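PDB 2IU5: HTH-type dhaKLM operon transcriptional activator DhaS from Lactococcus lactis, which activates transcription of the dhaKLM operon, in complex with DhaQ and in response to dihydroxyacetone, by binding an inverted repeat at the operon's promoter. Local coordinates for residues Phe65-Ile73 against Phe110-Leu121. The protein carries 1 engineered substitution. Residues are numbered along the deposited sequence; the frame is centred on the assembly and turned at random.
Sequences FENDFAELI and FEHFFLIQWENL
F65 sets its CG opposite its own carbonyl carbon (chi1 -63°), whereas F110 has CG trans to the backbone N (chi1 -170°); these torsions direct the two rings toward each other, the edge of F110 pointing at the face of F65. The evidence is F110 CE1, which stands over the centre of the F65 ring, 3.9 Å from F65 CD1, with the planes 51° apart. F113 completes the aromatic cluster: its CE2 reaches F65 CB at 3.7 Å, and its edge faces F65 O. Cutting F65 back to an alanine would probably leave the F110 edge without the ring face it packs on, and open a gap toward F99, Y100 and I103 of helix 97-106. One turn on, Q117 crosses F69 at about a right angle, laying CG over one ring face in a CH-pi contact, 4.1 Å from CG to the F69 centroid. The bend at Q117 chi2 folds the amide back, so that NE2 donates to F113 O (3.1 Å) while lying over the F113 ring. F114 CE1 approaches F69 CZ (4.1 Å), and I73 CD1 rests against Q117 O at 3.6 Å. The segment axes, nearly parallel, approach to 10.6 Å, with aromatic rings between them at one end and Q117 and I73 toward the other. Helix 57-73, carrying the end of the tetR-type HTH range, thereby packs on helix 110-132 of the C-terminal regulator region; helix 82-95 meets F69, and helix 139-163 touches F114.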
# COMPACT_ATOMS: atom_id res chain seq x y z
N PHE A 65 6.55 -13.10 14.80
CA PHE A 65 5.85 -11.97 14.17
C PHE A 65 4.99 -11.27 15.23
O PHE A 65 4.98 -10.03 15.33
CB PHE A 65 4.93 -12.49 13.06
CG PHE A 65 5.65 -13.17 11.92
CD1 PHE A 65 6.97 -12.89 11.61
CD2 PHE A 65 4.96 -14.11 11.16
CE1 PHE A 65 7.59 -13.55 10.54
CE2 PHE A 65 5.58 -14.75 10.11
CZ PHE A 65 6.88 -14.48 9.81
N GLU A 66 4.27 -12.04 16.03
CA GLU A 66 3.35 -11.42 16.99
C GLU A 66 4.12 -10.70 18.09
O GLU A 66 3.79 -9.58 18.48
CB GLU A 66 2.48 -12.49 17.63
CG GLU A 66 1.45 -13.08 16.72
CD GLU A 66 0.71 -14.22 17.40
OE1 GLU A 66 1.23 -14.83 18.36
OE2 GLU A 66 -0.41 -14.50 16.94
N ASN A 67 5.16 -11.34 18.59
CA ASN A 67 5.90 -10.81 19.72
C ASN A 67 6.73 -9.60 19.32
O ASN A 67 6.74 -8.59 20.02
CB ASN A 67 6.87 -11.86 20.23
CG ASN A 67 7.78 -11.32 21.31
OD1 ASN A 67 7.41 -11.29 22.48
ND2 ASN A 67 8.99 -10.88 20.92
N ASP A 68 7.42 -9.69 18.19
CA ASP A 68 8.44 -8.68 17.90
C ASP A 68 7.76 -7.35 17.56
O ASP A 68 8.18 -6.29 18.03
CB ASP A 68 9.34 -9.12 16.74
CG ASP A 68 10.40 -10.13 17.17
OD1 ASP A 68 10.36 -10.61 18.33
OD2 ASP A 68 11.26 -10.43 16.33
N PHE A 69 6.71 -7.40 16.75
CA PHE A 69 6.01 -6.17 16.39
C PHE A 69 5.29 -5.54 17.57
O PHE A 69 5.30 -4.31 17.70
CB PHE A 69 5.09 -6.37 15.19
CG PHE A 69 5.85 -6.51 13.90
CD1 PHE A 69 6.19 -5.39 13.15
CD2 PHE A 69 6.23 -7.77 13.43
CE1 PHE A 69 6.91 -5.54 11.95
CE2 PHE A 69 6.95 -7.92 12.23
CZ PHE A 69 7.29 -6.81 11.49
N ALA A 70 4.67 -6.34 18.42
CA ALA A 70 4.05 -5.79 19.64
C ALA A 70 5.08 -5.16 20.58
O ALA A 70 4.84 -4.11 21.18
CB ALA A 70 3.28 -6.88 20.37
N GLU A 71 6.23 -5.82 20.71
CA GLU A 71 7.24 -5.34 21.62
C GLU A 71 7.72 -3.97 21.15
O GLU A 71 7.93 -3.08 21.98
CB GLU A 71 8.39 -6.33 21.73
CG GLU A 71 7.98 -7.52 22.56
CD GLU A 71 9.16 -8.29 23.13
OE1 GLU A 71 10.27 -8.17 22.55
OE2 GLU A 71 8.95 -9.00 24.14
N LEU A 72 7.88 -3.84 19.84
CA LEU A 72 8.44 -2.62 19.27
C LEU A 72 7.46 -1.47 19.31
O LEU A 72 7.86 -0.31 19.54
CB LEU A 72 8.91 -2.86 17.83
CG LEU A 72 10.16 -3.73 17.72
CD1 LEU A 72 10.21 -4.38 16.35
CD2 LEU A 72 11.44 -2.95 18.01
N ILE A 73 6.18 -1.76 19.10
CA ILE A 73 5.19 -0.69 18.96
C ILE A 73 4.55 -0.37 20.32
O ILE A 73 4.39 0.79 20.67
CB ILE A 73 4.18 -1.05 17.85
CG1 ILE A 73 4.89 -1.14 16.48
CG2 ILE A 73 2.99 -0.06 17.83
CD1 ILE A 73 4.07 -1.84 15.44
N PHE A 110 1.82 -12.95 4.65
CA PHE A 110 2.55 -12.00 5.45
C PHE A 110 2.31 -10.53 5.15
O PHE A 110 2.29 -9.71 6.08
CB PHE A 110 4.05 -12.27 5.42
CG PHE A 110 4.76 -11.44 6.42
CD1 PHE A 110 4.64 -11.73 7.77
CD2 PHE A 110 5.54 -10.36 6.04
CE1 PHE A 110 5.29 -10.96 8.72
CE2 PHE A 110 6.19 -9.60 6.98
CZ PHE A 110 6.07 -9.89 8.32
N GLU A 111 2.14 -10.19 3.88
CA GLU A 111 1.94 -8.79 3.49
C GLU A 111 0.75 -8.20 4.24
O GLU A 111 0.75 -7.04 4.64
CB GLU A 111 1.67 -8.70 1.98
CG GLU A 111 1.35 -7.29 1.46
CD GLU A 111 1.14 -7.26 -0.04
OE1 GLU A 111 2.08 -6.88 -0.79
OE2 GLU A 111 0.03 -7.61 -0.50
N HIS A 112 -0.27 -9.02 4.45
CA HIS A 112 -1.47 -8.55 5.13
C HIS A 112 -1.22 -8.34 6.61
O HIS A 112 -1.65 -7.34 7.18
CB HIS A 112 -2.63 -9.51 4.89
CG HIS A 112 -2.84 -9.83 3.44
ND1 HIS A 112 -3.06 -8.85 2.49
CD2 HIS A 112 -2.88 -11.01 2.78
CE1 HIS A 112 -3.21 -9.42 1.31
NE2 HIS A 112 -3.11 -10.73 1.46
N PHE A 113 -0.52 -9.28 7.23
CA PHE A 113 -0.09 -9.12 8.60
C PHE A 113 0.76 -7.85 8.74
O PHE A 113 0.61 -7.08 9.69
CB PHE A 113 0.69 -10.35 9.04
CG PHE A 113 1.23 -10.23 10.42
CD1 PHE A 113 0.47 -10.62 11.52
CD2 PHE A 113 2.50 -9.72 10.62
CE1 PHE A 113 0.98 -10.49 12.80
CE2 PHE A 113 3.02 -9.60 11.90
CZ PHE A 113 2.26 -9.98 12.99
N PHE A 114 1.66 -7.63 7.78
CA PHE A 114 2.64 -6.53 7.84
C PHE A 114 1.85 -5.21 7.82
O PHE A 114 2.13 -4.27 8.59
CB PHE A 114 3.58 -6.65 6.64
CG PHE A 114 4.84 -5.82 6.71
CD1 PHE A 114 5.73 -5.87 7.78
CD2 PHE A 114 5.11 -4.95 5.65
CE1 PHE A 114 6.89 -5.07 7.78
CE2 PHE A 114 6.26 -4.15 5.65
CZ PHE A 114 7.15 -4.21 6.71
N LEU A 115 0.85 -5.14 6.94
CA LEU A 115 0.04 -3.94 6.83
C LEU A 115 -0.65 -3.67 8.15
O LEU A 115 -0.69 -2.54 8.62
CB LEU A 115 -0.96 -4.04 5.68
CG LEU A 115 -1.97 -2.89 5.60
CD1 LEU A 115 -1.23 -1.59 5.27
CD2 LEU A 115 -3.03 -3.20 4.55
N ILE A 116 -1.20 -4.72 8.76
CA ILE A 116 -1.88 -4.57 10.05
C ILE A 116 -0.92 -4.00 11.10
O ILE A 116 -1.32 -3.18 11.93
CB ILE A 116 -2.49 -5.89 10.48
CG1 ILE A 116 -3.72 -6.21 9.63
CG2 ILE A 116 -2.90 -5.78 11.95
CD1 ILE A 116 -4.30 -7.60 9.87
N GLN A 117 0.34 -4.43 11.08
CA GLN A 117 1.35 -3.88 12.00
C GLN A 117 1.51 -2.36 11.85
O GLN A 117 1.59 -1.62 12.84
CB GLN A 117 2.68 -4.59 11.85
CG GLN A 117 2.53 -6.10 12.00
CD GLN A 117 1.59 -6.45 13.12
OE1 GLN A 117 1.83 -6.11 14.29
NE2 GLN A 117 0.51 -7.14 12.79
N TRP A 118 1.56 -1.93 10.59
CA TRP A 118 1.65 -0.49 10.32
C TRP A 118 0.40 0.23 10.75
O TRP A 118 0.47 1.37 11.24
CB TRP A 118 2.01 -0.22 8.84
CG TRP A 118 3.42 -0.65 8.56
CD1 TRP A 118 3.81 -1.69 7.77
CD2 TRP A 118 4.63 -0.06 9.08
NE1 TRP A 118 5.18 -1.78 7.76
CE2 TRP A 118 5.71 -0.80 8.55
CE3 TRP A 118 4.91 1.02 9.93
CZ2 TRP A 118 7.03 -0.49 8.84
CZ3 TRP A 118 6.23 1.32 10.22
CH2 TRP A 118 7.27 0.56 9.68
N GLU A 119 -0.75 -0.41 10.57
CA GLU A 119 -1.98 0.17 11.08
C GLU A 119 -1.93 0.31 12.60
O GLU A 119 -2.44 1.30 13.14
CB GLU A 119 -3.20 -0.60 10.59
CG GLU A 119 -3.39 -0.44 9.08
CD GLU A 119 -4.57 -1.18 8.52
OE1 GLU A 119 -5.12 -2.08 9.21
OE2 GLU A 119 -4.94 -0.84 7.37
N ASN A 120 -1.31 -0.66 13.26
CA ASN A 120 -1.26 -0.62 14.72
C ASN A 120 -0.35 0.56 15.10
O ASN A 120 -0.64 1.29 16.04
CB ASN A 120 -0.71 -1.95 15.26
CG ASN A 120 -1.76 -3.06 15.22
OD1 ASN A 120 -2.93 -2.83 14.97
ND2 ASN A 120 -1.31 -4.28 15.48
N LEU A 121 0.74 0.73 14.35
CA LEU A 121 1.64 1.87 14.60
C LEU A 121 0.87 3.18 14.43
O LEU A 121 0.93 4.06 15.29
CB LEU A 121 2.87 1.81 13.70
CG LEU A 121 3.79 3.02 13.92
CD1 LEU A 121 4.27 3.22 15.35
CD2 LEU A 121 4.92 3.08 12.93